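Local structure of CNPV058 bcl-2 like protein (5WOS) at residues 19-31 and 40-54. The protein inhibits apoptosis of the infected host cell, binding the proapoptotic factors BAK1 and BAX and other BH3-containing proteins such as BIM. Numbering follows the deposited sequence.
Sequences ILNIIQNYFIEYC and VEDENTYIIVKNMCD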
ATOM      1  N   ILE A  19      -5.534   3.261   9.695  1.00 36.29           N
ATOM      2  CA  ILE A  19      -4.961   2.869   8.412  1.00 37.75           C
ATOM      3  C   ILE A  19      -4.770   1.358   8.346  1.00 36.90           C
ATOM      4  O   ILE A  19      -5.106   0.719   7.345  1.00 36.48           O
ATOM      5  CB  ILE A  19      -3.638   3.624   8.172  1.00 42.78           C
ATOM      6  CG1 ILE A  19      -3.929   5.068   7.754  1.00 42.50           C
ATOM      7  CG2 ILE A  19      -2.769   2.920   7.121  1.00 39.25           C
ATOM      8  CD1 ILE A  19      -3.486   6.073   8.760  1.00 39.10           C
ATOM      9  N   LEU A  20      -4.233   0.764   9.414  1.00 40.04           N
ATOM     10  CA  LEU A  20      -3.922  -0.663   9.400  1.00 33.12           C
ATOM     11  C   LEU A  20      -5.163  -1.505   9.132  1.00 34.38           C
ATOM     12  O   LEU A  20      -5.101  -2.492   8.392  1.00 36.77           O
ATOM     13  CB  LEU A  20      -3.273  -1.063  10.726  1.00 31.85           C
ATOM     14  CG  LEU A  20      -2.953  -2.547  10.931  1.00 34.67           C
ATOM     15  CD1 LEU A  20      -1.797  -3.000  10.049  1.00 36.54           C
ATOM     16  CD2 LEU A  20      -2.644  -2.806  12.390  1.00 41.92           C
ATOM     17  N   ASN A  21      -6.299  -1.143   9.732  1.00 39.63           N
ATOM     18  CA  ASN A  21      -7.513  -1.935   9.546  1.00 42.40           C
ATOM     19  C   ASN A  21      -7.843  -2.113   8.067  1.00 38.40           C
ATOM     20  O   ASN A  21      -8.247  -3.202   7.640  1.00 40.31           O
ATOM     21  CB  ASN A  21      -8.688  -1.285  10.276  1.00 33.60           C
ATOM     22  CG  ASN A  21      -9.987  -2.035  10.066  1.00 46.40           C
ATOM     23  OD1 ASN A  21     -10.861  -1.597   9.314  1.00 39.26           O
ATOM     24  ND2 ASN A  21     -10.116  -3.182  10.722  1.00 44.03           N
ATOM     25  N   ILE A  22      -7.673  -1.059   7.270  1.00 34.85           N
ATOM     26  CA  ILE A  22      -8.004  -1.136   5.850  1.00 36.18           C
ATOM     27  C   ILE A  22      -6.936  -1.899   5.079  1.00 38.93           C
ATOM     28  O   ILE A  22      -7.249  -2.747   4.234  1.00 38.90           O
ATOM     29  CB  ILE A  22      -8.211   0.284   5.296  1.00 37.61           C
ATOM     30  CG1 ILE A  22      -9.626   0.758   5.627  1.00 35.78           C
ATOM     31  CG2 ILE A  22      -7.971   0.340   3.789  1.00 32.42           C
ATOM     32  CD1 ILE A  22      -9.752   2.241   5.647  1.00 45.17           C
ATOM     33  N   ILE A  23      -5.660  -1.609   5.343  1.00 36.33           N
ATOM     34  CA  ILE A  23      -4.586  -2.313   4.651  1.00 34.12           C
ATOM     35  C   ILE A  23      -4.618  -3.795   4.994  1.00 33.72           C
ATOM     36  O   ILE A  23      -4.466  -4.655   4.119  1.00 31.78           O
ATOM     37  CB  ILE A  23      -3.225  -1.684   5.003  1.00 36.06           C
ATOM     38  CG1 ILE A  23      -3.196  -0.208   4.596  1.00 33.34           C
ATOM     39  CG2 ILE A  23      -2.098  -2.454   4.320  1.00 35.90           C
ATOM     40  CD1 ILE A  23      -1.938   0.515   5.007  1.00 40.06           C
ATOM     41  N   GLN A  24      -4.794  -4.120   6.275  1.00 34.71           N
ATOM     42  CA  GLN A  24      -4.809  -5.519   6.683  1.00 38.54           C
ATOM     43  C   GLN A  24      -5.899  -6.294   5.950  1.00 35.72           C
ATOM     44  O   GLN A  24      -5.667  -7.411   5.476  1.00 37.24           O
ATOM     45  CB  GLN A  24      -4.997  -5.611   8.196  1.00 39.12           C
ATOM     46  CG  GLN A  24      -4.456  -6.884   8.814  1.00 52.72           C
ATOM     47  CD  GLN A  24      -4.104  -6.704  10.275  1.00 57.02           C
ATOM     48  OE1 GLN A  24      -4.703  -5.887  10.976  1.00 56.03           O
ATOM     49  NE2 GLN A  24      -3.116  -7.460  10.740  1.00 68.26           N
ATOM     50  N   ASN A  25      -7.087  -5.709   5.826  1.00 38.95           N
ATOM     51  CA  ASN A  25      -8.187  -6.424   5.194  1.00 39.74           C
ATOM     52  C   ASN A  25      -8.053  -6.472   3.677  1.00 37.69           C
ATOM     53  O   ASN A  25      -8.471  -7.458   3.060  1.00 35.29           O
ATOM     54  CB  ASN A  25      -9.520  -5.792   5.598  1.00 36.43           C
ATOM     55  CG  ASN A  25     -10.032  -6.320   6.928  1.00 39.00           C
ATOM     56  OD1 ASN A  25     -10.637  -7.389   6.989  1.00 47.45           O
ATOM     57  ND2 ASN A  25      -9.791  -5.573   7.999  1.00 43.49           N
ATOM     58  N   TYR A  26      -7.476  -5.442   3.053  1.00 37.06           N
ATOM     59  CA  TYR A  26      -7.268  -5.515   1.612  1.00 33.94           C
ATOM     60  C   TYR A  26      -6.238  -6.583   1.264  1.00 33.38           C
ATOM     61  O   TYR A  26      -6.421  -7.343   0.306  1.00 36.37           O
ATOM     62  CB  TYR A  26      -6.845  -4.159   1.054  1.00 36.57           C
ATOM     63  CG  TYR A  26      -6.631  -4.196  -0.443  1.00 32.13           C
ATOM     64  CD1 TYR A  26      -5.363  -4.060  -0.988  1.00 29.92           C
ATOM     65  CD2 TYR A  26      -7.696  -4.398  -1.306  1.00 32.45           C
ATOM     66  CE1 TYR A  26      -5.167  -4.109  -2.351  1.00 32.47           C
ATOM     67  CE2 TYR A  26      -7.511  -4.443  -2.667  1.00 34.78           C
ATOM     68  CZ  TYR A  26      -6.243  -4.302  -3.185  1.00 35.63           C
ATOM     69  OH  TYR A  26      -6.055  -4.351  -4.547  1.00 38.19           O
ATOM     70  N   PHE A  27      -5.146  -6.659   2.026  1.00 34.05           N
ATOM     71  CA  PHE A  27      -4.172  -7.719   1.797  1.00 36.38           C
ATOM     72  C   PHE A  27      -4.830  -9.084   1.948  1.00 39.61           C
ATOM     73  O   PHE A  27      -4.682  -9.958   1.087  1.00 39.72           O
ATOM     74  CB  PHE A  27      -2.991  -7.576   2.762  1.00 34.14           C
ATOM     75  CG  PHE A  27      -2.070  -6.427   2.445  1.00 33.06           C
ATOM     76  CD1 PHE A  27      -2.404  -5.474   1.493  1.00 37.30           C
ATOM     77  CD2 PHE A  27      -0.855  -6.306   3.098  1.00 37.34           C
ATOM     78  CE1 PHE A  27      -1.549  -4.424   1.209  1.00 40.15           C
ATOM     79  CE2 PHE A  27       0.000  -5.263   2.816  1.00 35.58           C
ATOM     80  CZ  PHE A  27      -0.347  -4.322   1.871  1.00 37.99           C
ATOM     81  N   ILE A  28      -5.581  -9.276   3.036  1.00 40.95           N
ATOM     82  CA  ILE A  28      -6.326 -10.520   3.226  1.00 37.98           C
ATOM     83  C   ILE A  28      -7.205 -10.798   2.013  1.00 43.11           C
ATOM     84  O   ILE A  28      -7.146 -11.878   1.411  1.00 43.76           O
ATOM     85  CB  ILE A  28      -7.157 -10.447   4.519  1.00 45.13           C
ATOM     86  CG1 ILE A  28      -6.234 -10.448   5.739  1.00 43.24           C
ATOM     87  CG2 ILE A  28      -8.136 -11.615   4.602  1.00 44.94           C
ATOM     88  CD1 ILE A  28      -6.926 -10.076   7.024  1.00 32.92           C
ATOM     89  N   GLU A  29      -8.038  -9.825   1.636  1.00 39.72           N
ATOM     90  CA  GLU A  29      -8.948 -10.041   0.518  1.00 39.42           C
ATOM     91  C   GLU A  29      -8.184 -10.318  -0.771  1.00 42.17           C
ATOM     92  O   GLU A  29      -8.598 -11.161  -1.575  1.00 44.15           O
ATOM     93  CB  GLU A  29      -9.874  -8.836   0.343  1.00 38.18           C
ATOM     94  CG  GLU A  29     -10.867  -9.005  -0.813  1.00 42.85           C
ATOM     95  CD  GLU A  29     -12.054  -8.058  -0.734  1.00 50.93           C
ATOM     96  OE1 GLU A  29     -12.235  -7.403   0.314  1.00 55.53           O
ATOM     97  OE2 GLU A  29     -12.813  -7.972  -1.722  1.00 51.04           O
ATOM     98  N   TYR A  30      -7.061  -9.630  -0.983  1.00 41.05           N
ATOM     99  CA  TYR A  30      -6.330  -9.812  -2.230  1.00 40.69           C
ATOM    100  C   TYR A  30      -5.607 -11.151  -2.273  1.00 45.94           C
ATOM    101  O   TYR A  30      -5.420 -11.718  -3.354  1.00 42.51           O
ATOM    102  CB  TYR A  30      -5.328  -8.680  -2.436  1.00 39.28           C
ATOM    103  CG  TYR A  30      -4.568  -8.826  -3.732  1.00 41.56           C
ATOM    104  CD1 TYR A  30      -5.210  -8.662  -4.951  1.00 39.22           C
ATOM    105  CD2 TYR A  30      -3.219  -9.146  -3.740  1.00 37.64           C
ATOM    106  CE1 TYR A  30      -4.531  -8.804  -6.140  1.00 36.00           C
ATOM    107  CE2 TYR A  30      -2.530  -9.290  -4.926  1.00 41.05           C
ATOM    108  CZ  TYR A  30      -3.193  -9.118  -6.125  1.00 41.74           C
ATOM    109  OH  TYR A  30      -2.515  -9.255  -7.318  1.00 46.66           O
ATOM    110  N   CYS A  31      -5.190 -11.666  -1.118  1.00 47.18           N
ATOM    111  CA  CYS A  31      -4.461 -12.928  -1.084  1.00 49.72           C
ATOM    112  C   CYS A  31      -5.396 -14.129  -1.134  1.00 54.97           C
ATOM    113  O   CYS A  31      -5.126 -15.098  -1.854  1.00 62.27           O
ATOM    114  CB  CYS A  31      -3.593 -12.989   0.168  1.00 54.38           C
ATOM    115  SG  CYS A  31      -2.101 -11.982   0.067  1.00 56.69           S
ATOM    116  N   VAL A  40     -14.221  -4.924   8.170  1.00 39.63           N
ATOM    117  CA  VAL A  40     -13.549  -3.637   8.307  1.00 37.52           C
ATOM    118  C   VAL A  40     -14.431  -2.694   9.105  1.00 40.44           C
ATOM    119  O   VAL A  40     -15.663  -2.767   9.071  1.00 39.18           O
ATOM    120  CB  VAL A  40     -13.201  -3.028   6.928  1.00 41.20           C
ATOM    121  CG1 VAL A  40     -12.187  -3.891   6.202  1.00 48.60           C
ATOM    122  CG2 VAL A  40     -14.457  -2.833   6.079  1.00 41.51           C
ATOM    123  N   GLU A  41     -13.775  -1.777   9.815  1.00 55.72           N
ATOM    124  CA  GLU A  41     -14.484  -0.771  10.596  1.00 49.53           C
ATOM    125  C   GLU A  41     -15.224   0.211   9.695  1.00 48.07           C
ATOM    126  O   GLU A  41     -16.388   0.542   9.953  1.00 73.20           O
ATOM    127  CB  GLU A  41     -13.485  -0.041  11.498  1.00 69.54           C
ATOM    128  CG  GLU A  41     -14.014   1.199  12.204  1.00 76.32           C
ATOM    129  CD  GLU A  41     -12.939   1.897  13.018  1.00 81.81           C
ATOM    130  OE1 GLU A  41     -12.017   1.207  13.503  1.00 90.08           O
ATOM    131  OE2 GLU A  41     -13.007   3.136  13.160  1.00 87.35           O
ATOM    132  N   ASP A  42     -14.569   0.683   8.634  1.00 55.36           N
ATOM    133  CA  ASP A  42     -15.114   1.700   7.736  1.00 39.69           C
ATOM    134  C   ASP A  42     -15.349   1.052   6.377  1.00 45.97           C
ATOM    135  O   ASP A  42     -14.410   0.857   5.600  1.00 51.39           O
ATOM    136  CB  ASP A  42     -14.164   2.888   7.633  1.00 43.91           C
ATOM    137  CG  ASP A  42     -14.673   3.965   6.696  1.00 48.26           C
ATOM    138  OD1 ASP A  42     -15.824   3.862   6.221  1.00 52.11           O
ATOM    139  OD2 ASP A  42     -13.910   4.917   6.435  1.00 43.32           O
ATOM    140  N   GLU A  43     -16.614   0.734   6.086  1.00 46.81           N
ATOM    141  CA  GLU A  43     -16.935  -0.009   4.872  1.00 42.85           C
ATOM    142  C   GLU A  43     -16.830   0.871   3.630  1.00 44.11           C
ATOM    143  O   GLU A  43     -16.390   0.405   2.572  1.00 38.58           O
ATOM    144  CB  GLU A  43     -18.330  -0.614   4.995  1.00 47.06           C
ATOM    145  CG  GLU A  43     -18.635  -1.697   3.970  1.00 44.64           C
ATOM    146  CD  GLU A  43     -19.370  -1.177   2.752  1.00 60.08           C
ATOM    147  OE1 GLU A  43     -19.929  -0.064   2.818  1.00 62.48           O
ATOM    148  OE2 GLU A  43     -19.389  -1.888   1.727  1.00 65.83           O
ATOM    149  N   ASN A  44     -17.219   2.142   3.733  1.00 44.71           N
ATOM    150  CA  ASN A  44     -17.196   3.012   2.560  1.00 43.28           C
ATOM    151  C   ASN A  44     -15.768   3.268   2.091  1.00 44.14           C
ATOM    152  O   ASN A  44     -15.477   3.200   0.892  1.00 41.91           O
ATOM    153  CB  ASN A  44     -17.913   4.326   2.865  1.00 50.14           C
ATOM    154  CG  ASN A  44     -19.413   4.213   2.700  1.00 72.46           C
ATOM    155  OD1 ASN A  44     -19.900   3.533   1.795  1.00 73.89           O
ATOM    156  ND2 ASN A  44     -20.158   4.873   3.580  1.00 72.99           N
ATOM    157  N   THR A  45     -14.860   3.569   3.022  1.00 40.29           N
ATOM    158  CA  THR A  45     -13.461   3.733   2.645  1.00 42.73           C
ATOM    159  C   THR A  45     -12.916   2.463   2.004  1.00 35.02           C
ATOM    160  O   THR A  45     -12.221   2.522   0.982  1.00 35.58           O
ATOM    161  CB  THR A  45     -12.620   4.110   3.866  1.00 38.09           C
ATOM    162  OG1 THR A  45     -13.066   5.365   4.391  1.00 35.35           O
ATOM    163  CG2 THR A  45     -11.151   4.228   3.493  1.00 38.48           C
ATOM    164  N   TYR A  46     -13.222   1.303   2.586  1.00 37.41           N
ATOM    165  CA  TYR A  46     -12.635   0.061   2.097  1.00 34.56           C
ATOM    166  C   TYR A  46     -12.987  -0.172   0.635  1.00 33.54           C
ATOM    167  O   TYR A  46     -12.126  -0.558  -0.163  1.00 36.75           O
ATOM    168  CB  TYR A  46     -13.094  -1.117   2.957  1.00 35.88           C
ATOM    169  CG  TYR A  46     -12.451  -2.425   2.564  1.00 34.68           C
ATOM    170  CD1 TYR A  46     -11.110  -2.654   2.812  1.00 31.45           C
ATOM    171  CD2 TYR A  46     -13.184  -3.431   1.946  1.00 38.06           C
ATOM    172  CE1 TYR A  46     -10.513  -3.834   2.454  1.00 34.33           C
ATOM    173  CE2 TYR A  46     -12.591  -4.621   1.588  1.00 42.00           C
ATOM    174  CZ  TYR A  46     -11.252  -4.814   1.843  1.00 37.94           C
ATOM    175  OH  TYR A  46     -10.641  -5.992   1.492  1.00 41.55           O
ATOM    176  N   ILE A  47     -14.245   0.065   0.261  1.00 34.13           N
ATOM    177  CA  ILE A  47     -14.654  -0.122  -1.129  1.00 37.12           C
ATOM    178  C   ILE A  47     -13.869   0.809  -2.044  1.00 33.40           C
ATOM    179  O   ILE A  47     -13.388   0.401  -3.108  1.00 34.70           O
ATOM    180  CB  ILE A  47     -16.176   0.082  -1.266  1.00 42.12           C
ATOM    181  CG1 ILE A  47     -16.912  -1.252  -1.096  1.00 49.85           C
ATOM    182  CG2 ILE A  47     -16.543   0.682  -2.621  1.00 41.75           C
ATOM    183  CD1 ILE A  47     -16.710  -1.913   0.249  1.00 56.95           C
ATOM    184  N   ILE A  48     -13.717   2.070  -1.645  1.00 34.67           N
ATOM    185  CA  ILE A  48     -12.985   3.023  -2.477  1.00 36.36           C
ATOM    186  C   ILE A  48     -11.527   2.598  -2.613  1.00 33.19           C
ATOM    187  O   ILE A  48     -11.000   2.474  -3.725  1.00 33.45           O
ATOM    188  CB  ILE A  48     -13.118   4.444  -1.902  1.00 35.72           C
ATOM    189  CG1 ILE A  48     -14.557   4.933  -2.079  1.00 39.48           C
ATOM    190  CG2 ILE A  48     -12.146   5.400  -2.592  1.00 37.99           C
ATOM    191  CD1 ILE A  48     -14.853   6.290  -1.446  1.00 50.74           C
ATOM    192  N   VAL A  49     -10.850   2.368  -1.485  1.00 35.63           N
ATOM    193  CA  VAL A  49      -9.444   1.974  -1.542  1.00 38.70           C
ATOM    194  C   VAL A  49      -9.294   0.618  -2.220  1.00 36.16           C
ATOM    195  O   VAL A  49      -8.338   0.389  -2.969  1.00 32.74           O
ATOM    196  CB  VAL A  49      -8.829   1.971  -0.130  1.00 33.58           C
ATOM    197  CG1 VAL A  49      -7.388   1.477  -0.177  1.00 30.83           C
ATOM    198  CG2 VAL A  49      -8.884   3.367   0.475  1.00 32.65           C
ATOM    199  N   LYS A  50     -10.225  -0.305  -1.972  1.00 35.89           N
ATOM    200  CA  LYS A  50     -10.140  -1.615  -2.609  1.00 39.15           C
ATOM    201  C   LYS A  50     -10.167  -1.487  -4.126  1.00 39.22           C
ATOM    202  O   LYS A  50      -9.405  -2.162  -4.829  1.00 41.84           O
ATOM    203  CB  LYS A  50     -11.284  -2.512  -2.126  1.00 46.41           C
ATOM    204  CG  LYS A  50     -11.201  -3.954  -2.616  1.00 52.33           C
ATOM    205  CD  LYS A  50     -12.310  -4.825  -2.024  1.00 46.73           C
ATOM    206  CE  LYS A  50     -13.694  -4.364  -2.449  1.00 46.25           C
ATOM    207  NZ  LYS A  50     -13.840  -4.327  -3.936  1.00 84.66           N
ATOM    208  N   ASN A  51     -11.033  -0.619  -4.651  1.00 36.99           N
ATOM    209  CA  ASN A  51     -11.124  -0.452  -6.098  1.00 35.78           C
ATOM    210  C   ASN A  51      -9.924   0.310  -6.641  1.00 39.54           C
ATOM    211  O   ASN A  51      -9.389  -0.037  -7.702  1.00 39.51           O
ATOM    212  CB  ASN A  51     -12.421   0.267  -6.462  1.00 37.89           C
ATOM    213  CG  ASN A  51     -13.638  -0.617  -6.305  1.00 37.45           C
ATOM    214  OD1 ASN A  51     -13.579  -1.825  -6.537  1.00 39.55           O
ATOM    215  ND2 ASN A  51     -14.747  -0.020  -5.907  1.00 37.02           N
ATOM    216  N   MET A  52      -9.488   1.352  -5.932  1.00 39.49           N
ATOM    217  CA  MET A  52      -8.322   2.113  -6.371  1.00 39.43           C
ATOM    218  C   MET A  52      -7.118   1.202  -6.572  1.00 35.44           C
ATOM    219  O   MET A  52      -6.416   1.294  -7.586  1.00 44.19           O
ATOM    220  CB  MET A  52      -7.999   3.205  -5.354  1.00 35.48           C
ATOM    221  CG  MET A  52      -8.980   4.358  -5.344  1.00 35.02           C
ATOM    222  SD  MET A  52      -8.507   5.608  -4.142  1.00 41.27           S
ATOM    223  CE  MET A  52      -9.672   6.910  -4.529  1.00 43.12           C
ATOM    224  N   CYS A  53      -6.858   0.314  -5.611  1.00 32.92           N
ATOM    225  CA  CYS A  53      -5.706  -0.576  -5.721  1.00 40.56           C
ATOM    226  C   CYS A  53      -5.915  -1.628  -6.802  1.00 36.59           C
ATOM    227  O   CYS A  53      -4.952  -2.035  -7.460  1.00 41.82           O
ATOM    228  CB  CYS A  53      -5.428  -1.248  -4.375  1.00 38.58           C
ATOM    229  SG  CYS A  53      -4.967  -0.105  -3.049  1.00 39.24           S
ATOM    230  N   ASP A  54      -7.155  -2.077  -7.002  1.00 39.02           N
ATOM    231  CA  ASP A  54      -7.419  -3.076  -8.031  1.00 40.77           C
ATOM    232  C   ASP A  54      -7.236  -2.504  -9.431  1.00 40.64           C
ATOM    233  O   ASP A  54      -6.927  -3.253 -10.365  1.00 40.99           O
ATOM    234  CB  ASP A  54      -8.832  -3.640  -7.871  1.00 36.42           C
ATOM    235  CG  ASP A  54      -8.952  -4.597  -6.699  1.00 42.18           C
ATOM    236  OD1 ASP A  54      -7.925  -4.876  -6.045  1.00 47.19           O
ATOM    237  OD2 ASP A  54     -10.076  -5.071  -6.432  1.00 63.18           O
TER
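Two tyrosines, Y26 and Y46, interlock the first two helices of this Bcl-2 fold, 14-32 and 43-69. The axes of segments 19-31 and 43-54 cross at -53° and approach to 10.3 Å. The packing is knobs-into-holes. Y46 fits among I22, N25, Y26 and E29, while Y26 fits among Y46, K50, C53 and D54. Both tyrosines hold CG anti to the backbone N, which sends each ring across to the other helix. Each hydroxyl donates to a carboxylate there. Y46 OH reaches E29 OE1 at 2.4 Å. Y26 OH reaches D54 OD1 at 2.5 Å. Both are modelled improbably short, so the lengths are doubtful. Each acceptor lies near the plane of its ring, at the edge. The carboxylate of E29 is turned 42° from the Y46 ring. E29 OE1 also accepts from the backbone N of R36, so the interhelix loop shares this group. The K50 chain bends past E29, with CD 3.2 Å from OE2. C53 SG lies obliquely, 4.6 Å from the centre of the Y26 ring. I22 CD1 lies 3.2 Å from T45 CG2, the side chains crossing at about a right angle; I22 CG2 meets V49 CG1. At the loop end, V40 CG1 lies over one face of the Y46 ring, offset toward the rim, and also packs on N25. N25 OD1 accepts from R36 NE, while its ND2 donates to N21 O. E41 N donates to N21 OD1 at 3.0 Å, nearly straight at 165°. M52 on helix 43-69 packs on the bound peptide, consistent with the BH3-binding groove of Bcl-2 proteins.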